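Local structure of methyltransferase (Streptomyces regensis, 5N5D) at residues G50-L53 with H54-R58; A109-A112 with H113-Q117; G120-L123 with D124-T128; K158-R161 with P162-V166. The protein binds S-adenosylmethionine and, as the O-methyltransferase TomG of the tomaymycin pathway, probably transfers its methyl group to a hydroxyl of a biosynthetic precursor. All coordinates share one frame; numbering follows the deposited sequence. Where two conformers were deposited one is given.

Interaction 1 (G50-L53 with H54-R58); sequences GKLL and HLLAR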
ATOM      1  N   GLY A  50      -2.241  -6.995   7.521  1.00 14.17           N
ATOM      2  CA  GLY A  50      -1.067  -7.811   7.743  1.00 14.70           C
ATOM      3  C   GLY A  50      -0.528  -8.380   6.447  1.00 12.58           C
ATOM      4  O   GLY A  50       0.683  -8.399   6.225  1.00 13.61           O
ATOM      5  N   LYS A  51      -1.423  -8.825   5.561  1.00 13.50           N
ATOM      6  CA  LYS A  51      -0.989  -9.314   4.256  1.00 13.21           C
ATOM      7  C   LYS A  51      -0.303  -8.207   3.463  1.00 13.55           C
ATOM      8  O   LYS A  51       0.699  -8.449   2.779  1.00 13.95           O
ATOM      9  CB  LYS A  51      -2.190  -9.876   3.486  1.00 16.09           C
ATOM     10  CG  LYS A  51      -1.859 -10.508   2.129  1.00 19.66           C
ATOM     11  CD  LYS A  51      -1.372 -11.931   2.266  1.00 21.76           C
ATOM     12  CE  LYS A  51      -1.070 -12.582   0.907  1.00 17.83           C
ATOM     13  NZ  LYS A  51      -2.254 -13.204   0.230  1.00 17.09           N
ATOM     14  N   LEU A  52      -0.814  -6.978   3.545  1.00 11.98           N
ATOM     15  CA  LEU A  52      -0.154  -5.880   2.850  1.00 12.41           C
ATOM     16  C   LEU A  52       1.255  -5.651   3.390  1.00 13.23           C
ATOM     17  O   LEU A  52       2.196  -5.458   2.614  1.00 13.22           O
ATOM     18  CB  LEU A  52      -0.983  -4.600   2.960  1.00 12.98           C
ATOM     19  CG  LEU A  52      -0.351  -3.393   2.253  1.00 16.06           C
ATOM     20  CD1 LEU A  52      -0.063  -3.683   0.769  1.00 15.85           C
ATOM     21  CD2 LEU A  52      -1.247  -2.181   2.398  1.00 17.57           C
ATOM     22  N   LEU A  53       1.426  -5.660   4.716  1.00 13.18           N
ATOM     23  CA  LEU A  53       2.768  -5.544   5.286  1.00 15.08           C
ATOM     24  C   LEU A  53       3.681  -6.633   4.743  1.00 14.62           C
ATOM     25  O   LEU A  53       4.824  -6.374   4.344  1.00 15.72           O
ATOM     26  CB  LEU A  53       2.704  -5.636   6.811  1.00 16.76           C
ATOM     27  CG  LEU A  53       2.205  -4.434   7.594  1.00 18.33           C
ATOM     28  CD1 LEU A  53       2.060  -4.807   9.066  1.00 19.68           C
ATOM     29  CD2 LEU A  53       3.166  -3.271   7.427  1.00 18.44           C
ATOM     30  N   HIS A  54       3.181  -7.866   4.732  1.00 12.46           N
ATOM     31  CA  HIS A  54       3.911  -9.008   4.204  1.00 13.96           C
ATOM     32  C   HIS A  54       4.345  -8.766   2.759  1.00 14.00           C
ATOM     33  O   HIS A  54       5.508  -8.997   2.395  1.00 13.41           O
ATOM     34  CB  HIS A  54       2.997 -10.226   4.332  1.00 13.54           C
ATOM     35  CG  HIS A  54       3.507 -11.480   3.700  1.00 13.58           C
ATOM     36  ND1 HIS A  54       4.382 -12.332   4.337  1.00 15.20           N
ATOM     37  CD2 HIS A  54       3.197 -12.068   2.523  1.00 15.34           C
ATOM     38  CE1 HIS A  54       4.607 -13.383   3.569  1.00 14.59           C
ATOM     39  NE2 HIS A  54       3.901 -13.247   2.460  1.00 16.32           N
ATOM     40  N   LEU A  55       3.419  -8.295   1.921  1.00 12.63           N
ATOM     41  CA  LEU A  55       3.720  -8.083   0.509  1.00 13.15           C
ATOM     42  C   LEU A  55       4.701  -6.933   0.308  1.00 12.80           C
ATOM     43  O   LEU A  55       5.574  -7.006  -0.564  1.00 14.34           O
ATOM     44  CB  LEU A  55       2.429  -7.834  -0.268  1.00 15.09           C
ATOM     45  CG  LEU A  55       1.460  -9.021  -0.314  1.00 15.80           C
ATOM     46  CD1 LEU A  55       0.189  -8.634  -1.032  1.00 16.80           C
ATOM     47  CD2 LEU A  55       2.104 -10.237  -0.996  1.00 19.49           C
ATOM     48  N   LEU A  56       4.573  -5.862   1.094  1.00 13.01           N
ATOM     49  CA  LEU A  56       5.544  -4.775   1.012  1.00 13.61           C
ATOM     50  C   LEU A  56       6.947  -5.264   1.339  1.00 13.62           C
ATOM     51  O   LEU A  56       7.910  -4.907   0.652  1.00 14.33           O
ATOM     52  CB  LEU A  56       5.144  -3.639   1.951  1.00 11.94           C
ATOM     53  CG  LEU A  56       3.880  -2.875   1.559  1.00 14.66           C
ATOM     54  CD1 LEU A  56       3.444  -1.962   2.697  1.00 16.30           C
ATOM     55  CD2 LEU A  56       4.077  -2.073   0.276  1.00 15.75           C
ATOM     56  N   ALA A  57       7.087  -6.077   2.388  1.00 14.20           N
ATOM     57  CA  ALA A  57       8.399  -6.621   2.726  1.00 15.18           C
ATOM     58  C   ALA A  57       8.950  -7.475   1.592  1.00 16.28           C
ATOM     59  O   ALA A  57      10.143  -7.407   1.271  1.00 16.84           O
ATOM     60  CB  ALA A  57       8.305  -7.435   4.017  1.00 14.09           C
ATOM     61  N   ARG A  58       8.101  -8.301   0.981  1.00 15.10           N
ATOM     62  CA  ARG A  58       8.575  -9.167  -0.095  1.00 14.69           C
ATOM     63  C   ARG A  58       8.925  -8.362  -1.342  1.00 15.44           C
ATOM     64  O   ARG A  58       9.918  -8.652  -2.023  1.00 17.64           O
ATOM     65  CB  ARG A  58       7.522 -10.227  -0.403  1.00 16.11           C
ATOM     66  CG  ARG A  58       7.356 -11.234   0.729  1.00 18.34           C
ATOM     67  CD  ARG A  58       6.257 -12.222   0.467  1.00 19.68           C
ATOM     68  NE  ARG A  58       6.564 -13.125  -0.634  1.00 20.53           N
ATOM     69  CZ  ARG A  58       5.809 -14.165  -0.962  1.00 21.86           C
ATOM     70  NH1 ARG A  58       4.707 -14.435  -0.273  1.00 22.68           N
ATOM     71  NH2 ARG A  58       6.158 -14.931  -1.976  1.00 23.90           N
TER
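Leu52 lays its branched end against that of Leu56 one turn further along helix 47-60. Its CG is anti to the backbone N (chi1 180°), which carries the branch along the helix flank until Leu52 CG lies 4.1 Å from Leu56 CD1, the two side chains meeting at a slant. Leu56 takes the other common setting, CG beside its own N, and rests CG 3.3 Å from Leu52 O. That same oxygen accepts the straight bond from Leu56 N at 2.9 Å. Were Leu56 replaced by an alanine, Leu52 would probably lose its neighbour and a gap open facing Val167 of the same chain and Leu56 of the second subunit. On another flank, Arg58 NH1 donates to His54 NE2 at 3.1 Å, nearly in its guanidinium plane but 24° out of the imidazole plane. His54 ND1 is hydrogen-bonded to Trp78 O, consistent with a neutral ring protonated at ND1. Between these flanks Lys51 sends NZ to Ala205 O and Thr204 OG1 of the second subunit. Spacing of i to i+4, with backbone bonds such as Ala57 N to Leu53 O (3.0 Å), is the signature of a regular alpha-helix, here buried at the dimer interface of a Rossmann-like methyltransferase.

Interaction 2 (A109-A112 with H113-Q117); sequences AGVA and HLVEQ
The imidazole of His113 turns an edge to the backbone of Gly110, with CE1 3.3 Å from Gly110 O and the oxygen close to the ring plane. One face of the same ring is met by the next residue, Leu114, whose CG stands 3.5 Å above the plane and is displaced toward the rim. His113 reaches this pose because CG sits between its own N and carbonyl carbon (chi1 64°), a setting that swings the ring back so that its edge meets Gly110. Val111 faces two partners. Its CB lies 4.3 Å from Leu114 CD1, while its CG2 approaches Val115 CG2 at the same distance, so the valine touches the last residue before the strand and the first residue in it. Val115 also brings CG2 to 3.4 Å from Val111 O, an oxygen that already accepts from Leu114 N at 2.9 Å. That donor stands 52° out of the carbonyl plane. A longer bond, Val115 N to Ala112 O at 3.3 Å, completes the turn. Gly110, with positive phi in a Schellman motif, ends helix 96-108 just before. The segment thus joins that helix to strand 115-119, an edge strand of the chain's sheet: Val111 and Val115 pack on Leu106 of helix 96-108 and on Ala80 of helix 74-80, and Leu114 and Glu116 pair through their backbones with strand 88-93.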
ATOM      1  N   ALA A 109       4.048 -20.652  14.371  1.00 18.29           N
ATOM      2  CA  ALA A 109       4.110 -20.227  12.980  1.00 16.67           C
ATOM      3  C   ALA A 109       5.326 -20.766  12.243  1.00 17.81           C
ATOM      4  O   ALA A 109       5.378 -20.646  11.015  1.00 19.71           O
ATOM      5  CB  ALA A 109       4.118 -18.703  12.910  1.00 15.93           C
ATOM      6  N   GLY A 110       6.296 -21.337  12.955  1.00 17.35           N
ATOM      7  CA  GLY A 110       7.496 -21.852  12.323  1.00 18.77           C
ATOM      8  C   GLY A 110       8.538 -20.812  11.982  1.00 19.29           C
ATOM      9  O   GLY A 110       9.375 -21.059  11.106  1.00 20.98           O
ATOM     10  N   VAL A 111       8.530 -19.658  12.655  1.00 18.35           N
ATOM     11  CA  VAL A 111       9.425 -18.558  12.316  1.00 17.98           C
ATOM     12  C   VAL A 111      10.271 -18.109  13.501  1.00 18.15           C
ATOM     13  O   VAL A 111      10.923 -17.066  13.426  1.00 17.75           O
ATOM     14  CB  VAL A 111       8.649 -17.360  11.727  1.00 18.04           C
ATOM     15  CG1 VAL A 111       7.924 -17.766  10.455  1.00 19.55           C
ATOM     16  CG2 VAL A 111       7.669 -16.786  12.744  1.00 18.66           C
ATOM     17  N   ALA A 112      10.300 -18.882  14.589  1.00 20.62           N
ATOM     18  CA  ALA A 112      11.024 -18.441  15.778  1.00 22.11           C
ATOM     19  C   ALA A 112      12.503 -18.223  15.487  1.00 21.44           C
ATOM     20  O   ALA A 112      13.131 -17.343  16.088  1.00 21.30           O
ATOM     21  CB  ALA A 112      10.847 -19.454  16.909  1.00 25.63           C
ATOM     22  N   HIS A 113      13.074 -18.999  14.565  1.00 19.66           N
ATOM     23  CA  HIS A 113      14.483 -18.859  14.215  1.00 21.06           C
ATOM     24  C   HIS A 113      14.776 -17.566  13.473  1.00 20.31           C
ATOM     25  O   HIS A 113      15.952 -17.214  13.318  1.00 21.91           O
ATOM     26  CB  HIS A 113      14.934 -20.048  13.359  1.00 21.93           C
ATOM     27  CG  HIS A 113      14.247 -20.140  12.030  1.00 20.81           C
ATOM     28  ND1 HIS A 113      12.928 -20.519  11.897  1.00 20.59           N
ATOM     29  CD2 HIS A 113      14.702 -19.915  10.774  1.00 21.36           C
ATOM     30  CE1 HIS A 113      12.599 -20.518  10.618  1.00 20.76           C
ATOM     31  NE2 HIS A 113      13.656 -20.153   9.915  1.00 20.50           N
ATOM     32  N   LEU A 114      13.743 -16.868  13.007  1.00 17.81           N
ATOM     33  CA  LEU A 114      13.899 -15.618  12.282  1.00 18.77           C
ATOM     34  C   LEU A 114      13.634 -14.387  13.133  1.00 19.08           C
ATOM     35  O   LEU A 114      13.759 -13.273  12.622  1.00 20.61           O
ATOM     36  CB  LEU A 114      12.953 -15.583  11.080  1.00 19.19           C
ATOM     37  CG  LEU A 114      13.090 -16.718  10.069  1.00 21.24           C
ATOM     38  CD1 LEU A 114      11.929 -16.676   9.088  1.00 23.71           C
ATOM     39  CD2 LEU A 114      14.405 -16.628   9.338  1.00 21.48           C
ATOM     40  N   VAL A 115      13.249 -14.543  14.395  1.00 18.59           N
ATOM     41  CA  VAL A 115      12.752 -13.420  15.182  1.00 17.42           C
ATOM     42  C   VAL A 115      13.636 -13.220  16.404  1.00 17.46           C
ATOM     43  O   VAL A 115      13.990 -14.178  17.098  1.00 20.26           O
ATOM     44  CB  VAL A 115      11.285 -13.618  15.598  1.00 18.38           C
ATOM     45  CG1 VAL A 115      10.779 -12.393  16.352  1.00 21.48           C
ATOM     46  CG2 VAL A 115      10.421 -13.864  14.377  1.00 15.60           C
ATOM     47  N   GLU A 116      13.979 -11.962  16.657  1.00 15.61           N
ATOM     48  CA  GLU A 116      14.696 -11.533  17.849  1.00 17.78           C
ATOM     49  C   GLU A 116      13.766 -10.594  18.606  1.00 17.49           C
ATOM     50  O   GLU A 116      13.543  -9.455  18.178  1.00 17.15           O
ATOM     51  CB  GLU A 116      16.003 -10.846  17.462  1.00 19.40           C
ATOM     52  CG  GLU A 116      16.763 -10.204  18.597  1.00 24.01           C
ATOM     53  CD  GLU A 116      17.960  -9.435  18.090  1.00 28.25           C
ATOM     54  OE1 GLU A 116      18.716 -10.003  17.274  1.00 30.26           O
ATOM     55  OE2 GLU A 116      18.125  -8.263  18.481  1.00 28.74           O
ATOM     56  N   GLN A 117      13.208 -11.074  19.712  1.00 18.07           N
ATOM     57  CA  GLN A 117      12.282 -10.284  20.508  1.00 16.88           C
ATOM     58  C   GLN A 117      13.015  -9.529  21.609  1.00 17.94           C
ATOM     59  O   GLN A 117      13.954 -10.047  22.221  1.00 20.22           O
ATOM     60  CB  GLN A 117      11.213 -11.172  21.142  1.00 16.64           C
ATOM     61  CG  GLN A 117      10.252 -11.790  20.153  1.00 17.37           C
ATOM     62  CD  GLN A 117       9.102 -12.479  20.851  1.00 19.79           C
ATOM     63  OE1 GLN A 117       8.995 -13.706  20.834  1.00 21.59           O
ATOM     64  NE2 GLN A 117       8.236 -11.693  21.478  1.00 18.82           N
TER

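Interaction 3 (G120-L123 with D124-T128); sequences GRAL and DILPT. With SAM (S-adenosylmethionine), chain H.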
ATOM      1  N   GLY A 120      10.757  -4.247  26.601  1.00 22.77           N
ATOM      2  CA  GLY A 120      11.081  -3.007  27.280  1.00 23.48           C
ATOM      3  C   GLY A 120      10.563  -1.814  26.501  1.00 21.82           C
ATOM      4  O   GLY A 120       9.881  -1.945  25.487  1.00 21.64           O
ATOM      5  N   ARG A 121      10.907  -0.633  27.013  1.00 22.83           N
ATOM      6  CA  ARG A 121      10.538   0.617  26.359  1.00 22.55           C
ATOM      7  C   ARG A 121      11.317   0.767  25.060  1.00 20.87           C
ATOM      8  O   ARG A 121      12.547   0.682  25.054  1.00 22.12           O
ATOM      9  CB  ARG A 121      10.827   1.805  27.273  1.00 29.63           C
ATOM     10  CG  ARG A 121       9.618   2.391  27.976  1.00 42.49           C
ATOM     11  CD  ARG A 121      10.038   3.600  28.792  1.00 60.00           C
ATOM     12  NE  ARG A 121      10.621   4.634  27.940  1.00 77.79           N
ATOM     13  CZ  ARG A 121      11.635   5.424  28.281  1.00 93.72           C
ATOM     14  NH1 ARG A 121      12.218   5.312  29.470  1.00110.51           N
ATOM     15  NH2 ARG A 121      12.080   6.331  27.422  1.00 79.90           N
ATOM     16  N   ALA A 122      10.603   1.015  23.960  1.00 20.47           N
ATOM     17  CA  ALA A 122      11.259   1.044  22.657  1.00 18.83           C
ATOM     18  C   ALA A 122      12.377   2.080  22.607  1.00 18.96           C
ATOM     19  O   ALA A 122      13.439   1.823  22.030  1.00 18.32           O
ATOM     20  CB  ALA A 122      10.235   1.308  21.559  1.00 19.31           C
ATOM     21  N   LEU A 123      12.169   3.259  23.199  1.00 20.11           N
ATOM     22  CA  LEU A 123      13.214   4.275  23.138  1.00 20.44           C
ATOM     23  C   LEU A 123      14.447   3.885  23.945  1.00 22.01           C
ATOM     24  O   LEU A 123      15.529   4.434  23.703  1.00 21.85           O
ATOM     25  CB  LEU A 123      12.675   5.629  23.607  1.00 21.81           C
ATOM     26  CG  LEU A 123      11.704   6.335  22.656  1.00 22.85           C
ATOM     27  CD1 LEU A 123      11.294   7.685  23.220  1.00 24.23           C
ATOM     28  CD2 LEU A 123      12.279   6.507  21.249  1.00 22.46           C
ATOM     29  N   ASP A 124      14.313   2.952  24.890  1.00 21.89           N
ATOM     30  CA  ASP A 124      15.481   2.410  25.577  1.00 22.80           C
ATOM     31  C   ASP A 124      16.168   1.332  24.749  1.00 21.99           C
ATOM     32  O   ASP A 124      17.396   1.211  24.788  1.00 23.50           O
ATOM     33  CB  ASP A 124      15.074   1.826  26.935  1.00 24.70           C
ATOM     34  CG  ASP A 124      14.592   2.881  27.916  1.00 28.79           C
ATOM     35  OD1 ASP A 124      14.981   4.059  27.778  1.00 30.09           O
ATOM     36  OD2 ASP A 124      13.833   2.523  28.847  1.00 30.63           O
ATOM     37  N   ILE A 125      15.393   0.559  23.987  1.00 19.60           N
ATOM     38  CA  ILE A 125      15.948  -0.582  23.265  0.69 19.93           C
ATOM     39  C   ILE A 125      16.561  -0.148  21.940  1.00 19.80           C
ATOM     40  O   ILE A 125      17.617  -0.653  21.542  1.00 20.20           O
ATOM     41  CB  ILE A 125      14.853  -1.645  23.067  0.69 21.53           C
ATOM     42  CG1 ILE A 125      14.505  -2.277  24.415  0.69 22.78           C
ATOM     43  CG2 ILE A 125      15.299  -2.711  22.069  0.69 21.45           C
ATOM     44  CD1 ILE A 125      13.116  -2.835  24.483  0.69 22.10           C
ATOM     45  N   LEU A 126      15.911   0.773  21.231  1.00 19.82           N
ATOM     46  CA  LEU A 126      16.348   1.138  19.884  1.00 18.30           C
ATOM     47  C   LEU A 126      17.828   1.495  19.788  1.00 19.17           C
ATOM     48  O   LEU A 126      18.496   1.002  18.865  1.00 19.18           O
ATOM     49  CB  LEU A 126      15.457   2.280  19.373  1.00 17.13           C
ATOM     50  CG  LEU A 126      14.042   1.831  18.973  1.00 16.68           C
ATOM     51  CD1 LEU A 126      13.067   3.005  18.904  1.00 17.30           C
ATOM     52  CD2 LEU A 126      14.077   1.103  17.643  1.00 16.65           C
ATOM     53  N   PRO A 127      18.406   2.310  20.672  1.00 18.73           N
ATOM     54  CA  PRO A 127      19.847   2.591  20.531  1.00 20.31           C
ATOM     55  C   PRO A 127      20.718   1.351  20.602  1.00 21.19           C
ATOM     56  O   PRO A 127      21.810   1.341  20.016  1.00 24.55           O
ATOM     57  CB  PRO A 127      20.141   3.565  21.683  1.00 22.92           C
ATOM     58  CG  PRO A 127      18.948   3.545  22.561  1.00 24.39           C
ATOM     59  CD  PRO A 127      17.785   3.133  21.721  1.00 21.99           C
ATOM     60  N   THR A 128      20.269   0.294  21.290  1.00 19.93           N
ATOM     61  CA  THR A 128      21.054  -0.932  21.406  1.00 22.31           C
ATOM     62  C   THR A 128      21.073  -1.736  20.117  1.00 22.98           C
ATOM     63  O   THR A 128      21.843  -2.699  20.018  1.00 24.62           O
ATOM     64  CB  THR A 128      20.520  -1.832  22.527  1.00 25.17           C
ATOM     65  OG1 THR A 128      19.343  -2.527  22.086  1.00 25.47           O
ATOM     66  CG2 THR A 128      20.197  -1.023  23.782  1.00 27.75           C
TER
HETATM   67  N   SAM H 306       1.784  -4.622  15.749  1.00 16.05           N
HETATM   68  CA  SAM H 306       0.772  -5.426  16.463  1.00 16.39           C
HETATM   69  C   SAM H 306      -0.124  -6.197  15.439  1.00 18.37           C
HETATM   70  O   SAM H 306      -0.515  -5.553  14.439  1.00 17.12           O
HETATM   71  OXT SAM H 306      -0.390  -7.392  15.684  1.00 18.13           O
HETATM   72  CB  SAM H 306      -0.109  -4.526  17.363  1.00 16.39           C
HETATM   73  CG  SAM H 306       0.729  -3.578  18.213  1.00 17.32           C
HETATM   74  SD  SAM H 306      -0.387  -2.724  19.351  1.00 21.60           S
HETATM   75  CE  SAM H 306      -1.165  -1.590  18.262  1.00 21.28           C
HETATM   76  C5' SAM H 306       0.726  -1.565  20.216  1.00 20.70           C
HETATM   77  C4' SAM H 306       1.715  -2.266  21.126  1.00 20.81           C
HETATM   78  O4' SAM H 306       2.779  -1.368  21.510  1.00 21.69           O
HETATM   79  C3' SAM H 306       1.110  -2.816  22.425  1.00 19.34           C
HETATM   80  O3' SAM H 306       1.377  -4.211  22.517  1.00 19.12           O
HETATM   81  C2' SAM H 306       1.788  -1.982  23.523  1.00 18.92           C
HETATM   82  O2' SAM H 306       2.016  -2.718  24.719  1.00 19.71           O
HETATM   83  C1' SAM H 306       3.111  -1.632  22.854  1.00 20.95           C
HETATM   84  N9  SAM H 306       3.782  -0.459  23.398  1.00 19.22           N
HETATM   85  C8  SAM H 306       3.207   0.711  23.818  1.00 19.40           C
HETATM   86  N7  SAM H 306       4.068   1.623  24.202  1.00 18.61           N
HETATM   87  C5  SAM H 306       5.299   1.009  24.020  1.00 18.95           C
HETATM   88  C6  SAM H 306       6.619   1.453  24.220  1.00 18.57           C
HETATM   89  N6  SAM H 306       6.930   2.673  24.674  1.00 20.80           N
HETATM   90  N1  SAM H 306       7.622   0.597  23.924  1.00 18.46           N
HETATM   91  C2  SAM H 306       7.315  -0.620  23.465  1.00 19.33           C
HETATM   92  N3  SAM H 306       6.108  -1.150  23.239  1.00 18.85           N
HETATM   93  C4  SAM H 306       5.136  -0.277  23.534  1.00 18.93           C
HETATM   94  O   HOH W   1      12.815  -0.405  29.021  1.00 33.10           O
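Arg121 crosses the carboxylate of Asp124 at a slant, meeting it from its first carbon onward. Its CB lies 3.5 Å from Asp124 OD2, and CD and NE keep near the same oxygen as the chain bends at chi3 (60°) and folds the guanidinium over the acid. At the tip CZ is 3.6 Å from Asp124 OD1, and NH1 forms the salt bridge with Asp124 OD2 at 3.3 Å. The two planes are turned 65° apart, and the acid sits over a guanidinium face, so the direct contact is one of charge, with no N-H pointing at the oxygen; a water also bridges Asp124 OD2 and Arg121 N. Beneath this exposed side, Arg121 at the N-cap position uses its carbonyl to receive both Asp124 N and Ile125 N, while Ala122 N donates to adenine N1 of S-adenosylmethionine at 3.0 Å. On the inner side Leu126 CD1 is 4.2 Å from Ala122 CB and 4.3 Å from Leu123 CD2; a serine at Leu126 would probably open a gap beside both and leave Ala122 less firmly backed behind the adenine. Short helix 122-125 follows strand 115-119; Ala122 and Leu126 rest on Ile92 of strand 88-93, Leu123 and Pro127 on helix 149-158.

Interaction 4 (K158-R161 with P162-V166); sequences KLSR and PGAVV
Ala164 closes a type II beta turn on Arg161, and this turn makes the return from helix 149-158 to strand 165-169 in a beta-alpha-beta crossover of the Rossmann-like fold. The close-packed part lies on the inner side. Ala164 N donates to Arg161 O at 3.0 Å with an N-H...O angle of 157°, and the methyl of Ala164 lies 3.2 Å from that same oxygen. Ser160 CB comes to 3.5 Å from Ala164 CB, so the methyl touches both the carbonyl oxygen and the serine methylene. The serine hydroxyl turns elsewhere, to Ala156 O in the last turns of the helix. At the third position of the turn Gly163 has phi of 96°, where a side chain would run into the carbonyl oxygen of Pro162; its own oxygen is hydrogen-bonded to Arg60 NH1. Pro162, whose ring restrains phi, fits the second position.

The outer side is looser and hydrated. With chi1 near 55° Arg161 tucks CG over its own backbone, which draws the chain across the turn, and CG passes 3.8 Å from Pro162 O. Further out, NH2 has a long, weak ion pair with Asp138. The turn and the arginine are finally joined by one water, which accepts from Arg161 NE at 3.0 Å and donates to Pro162 O at 2.6 Å.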
ATOM      1  N   LYS A 158      17.982   6.330  11.397  1.00 17.66           N
ATOM      2  CA  LYS A 158      19.331   6.020  11.858  1.00 20.36           C
ATOM      3  C   LYS A 158      19.671   4.549  11.663  1.00 17.36           C
ATOM      4  O   LYS A 158      20.831   4.209  11.396  1.00 19.86           O
ATOM      5  CB  LYS A 158      19.472   6.395  13.333  1.00 22.77           C
ATOM      6  CG  LYS A 158      20.857   6.177  13.903  1.00 28.57           C
ATOM      7  CD  LYS A 158      21.860   7.150  13.291  1.00 38.60           C
ATOM      8  CE  LYS A 158      23.233   7.003  13.920  1.00 52.01           C
ATOM      9  NZ  LYS A 158      23.770   5.624  13.750  1.00 63.79           N
ATOM     10  N   LEU A 159      18.679   3.673  11.793  1.00 16.89           N
ATOM     11  CA  LEU A 159      18.891   2.233  11.776  1.00 18.25           C
ATOM     12  C   LEU A 159      18.629   1.608  10.416  1.00 19.06           C
ATOM     13  O   LEU A 159      18.714   0.381  10.292  1.00 19.21           O
ATOM     14  CB  LEU A 159      17.993   1.559  12.819  1.00 17.44           C
ATOM     15  CG  LEU A 159      18.223   1.953  14.281  1.00 19.03           C
ATOM     16  CD1 LEU A 159      17.119   1.397  15.164  1.00 19.04           C
ATOM     17  CD2 LEU A 159      19.581   1.461  14.757  1.00 20.59           C
ATOM     18  N   SER A 160      18.304   2.404   9.398  1.00 19.35           N
ATOM     19  CA  SER A 160      18.015   1.826   8.093  1.00 20.02           C
ATOM     20  C   SER A 160      19.012   2.324   7.055  1.00 20.48           C
ATOM     21  O   SER A 160      20.178   2.577   7.375  1.00 23.30           O
ATOM     22  CB  SER A 160      16.569   2.115   7.679  1.00 22.23           C
ATOM     23  OG  SER A 160      16.329   3.493   7.472  1.00 21.64           O
ATOM     24  N   ARG A 161      18.574   2.449   5.811  1.00 21.61           N
ATOM     25  CA  ARG A 161      19.476   2.597   4.683  1.00 23.12           C
ATOM     26  C   ARG A 161      18.686   3.187   3.529  1.00 20.39           C
ATOM     27  O   ARG A 161      17.453   3.124   3.528  1.00 19.99           O
ATOM     28  CB  ARG A 161      20.078   1.240   4.282  1.00 25.99           C
ATOM     29  CG  ARG A 161      19.015   0.177   4.004  1.00 26.93           C
ATOM     30  CD  ARG A 161      19.599  -1.219   3.922  1.00 27.39           C
ATOM     31  NE  ARG A 161      20.625  -1.335   2.893  1.00 30.55           N
ATOM     32  CZ  ARG A 161      21.238  -2.472   2.578  1.00 35.87           C
ATOM     33  NH1 ARG A 161      22.163  -2.485   1.630  1.00 37.23           N
ATOM     34  NH2 ARG A 161      20.922  -3.599   3.205  1.00 37.41           N
ATOM     35  N   PRO A 162      19.357   3.756   2.532  1.00 21.38           N
ATOM     36  CA  PRO A 162      18.632   4.177   1.331  1.00 19.23           C
ATOM     37  C   PRO A 162      17.892   2.993   0.725  1.00 20.97           C
ATOM     38  O   PRO A 162      18.434   1.892   0.609  1.00 21.60           O
ATOM     39  CB  PRO A 162      19.737   4.703   0.411  1.00 24.84           C
ATOM     40  CG  PRO A 162      20.831   5.096   1.341  1.00 29.20           C
ATOM     41  CD  PRO A 162      20.791   4.092   2.449  1.00 25.95           C
ATOM     42  N   GLY A 163      16.636   3.230   0.350  1.00 19.70           N
ATOM     43  CA  GLY A 163      15.763   2.191  -0.150  1.00 19.54           C
ATOM     44  C   GLY A 163      14.862   1.586   0.901  1.00 19.01           C
ATOM     45  O   GLY A 163      13.890   0.903   0.548  1.00 19.43           O
ATOM     46  N   ALA A 164      15.147   1.821   2.177  1.00 16.70           N
ATOM     47  CA  ALA A 164      14.339   1.235   3.234  1.00 17.08           C
ATOM     48  C   ALA A 164      12.915   1.784   3.210  1.00 16.18           C
ATOM     49  O   ALA A 164      12.667   2.946   2.867  1.00 17.31           O
ATOM     50  CB  ALA A 164      14.968   1.501   4.599  1.00 17.77           C
ATOM     51  N   VAL A 165      11.977   0.929   3.609  1.00 17.20           N
ATOM     52  CA  VAL A 165      10.564   1.277   3.694  0.54 16.70           C
ATOM     53  C   VAL A 165      10.195   1.398   5.164  1.00 15.97           C
ATOM     54  O   VAL A 165      10.523   0.521   5.972  1.00 16.68           O
ATOM     55  CB  VAL A 165       9.680   0.233   2.987  0.54 18.50           C
ATOM     56  CG1 VAL A 165       8.257   0.773   2.812  0.54 19.58           C
ATOM     57  CG2 VAL A 165      10.281  -0.162   1.649  0.54 19.81           C
ATOM     58  N   VAL A 166       9.513   2.485   5.511  1.00 14.48           N
ATOM     59  CA  VAL A 166       9.019   2.708   6.860  1.00 13.89           C
ATOM     60  C   VAL A 166       7.503   2.820   6.769  1.00 14.41           C
ATOM     61  O   VAL A 166       6.987   3.637   5.996  1.00 15.06           O
ATOM     62  CB  VAL A 166       9.627   3.970   7.491  1.00 15.28           C
ATOM     63  CG1 VAL A 166       9.122   4.155   8.909  1.00 16.65           C
ATOM     64  CG2 VAL A 166      11.133   3.897   7.466  1.00 15.78           C
TER
HETATM   65  O   HOH W   2      20.809   0.777   0.814  1.00 29.69           O

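All four contacts are short-range and belong to one Rossmann-like chain, but only interaction 3 touches the cofactor, meeting S-adenosylmethionine at its adenine. Interaction 1 lies across the chain's centre from interaction 3, 25 Å between centres, with the Leu53 side chain about 6 Å from the cofactor. Interaction 2 feeds straight into interaction 3 through strand 115-119, though its Val115 side chain stays about 12 Å from the ligand. Interactions 3 and 4 touch, Leu126 CD2 lying 3.9 Å from Leu159 CD1, which ties the adenine-binding turn to the crossover loop. Interactions 1 and 4, about 5 Å apart at their nearest atoms, both reach the second subunit.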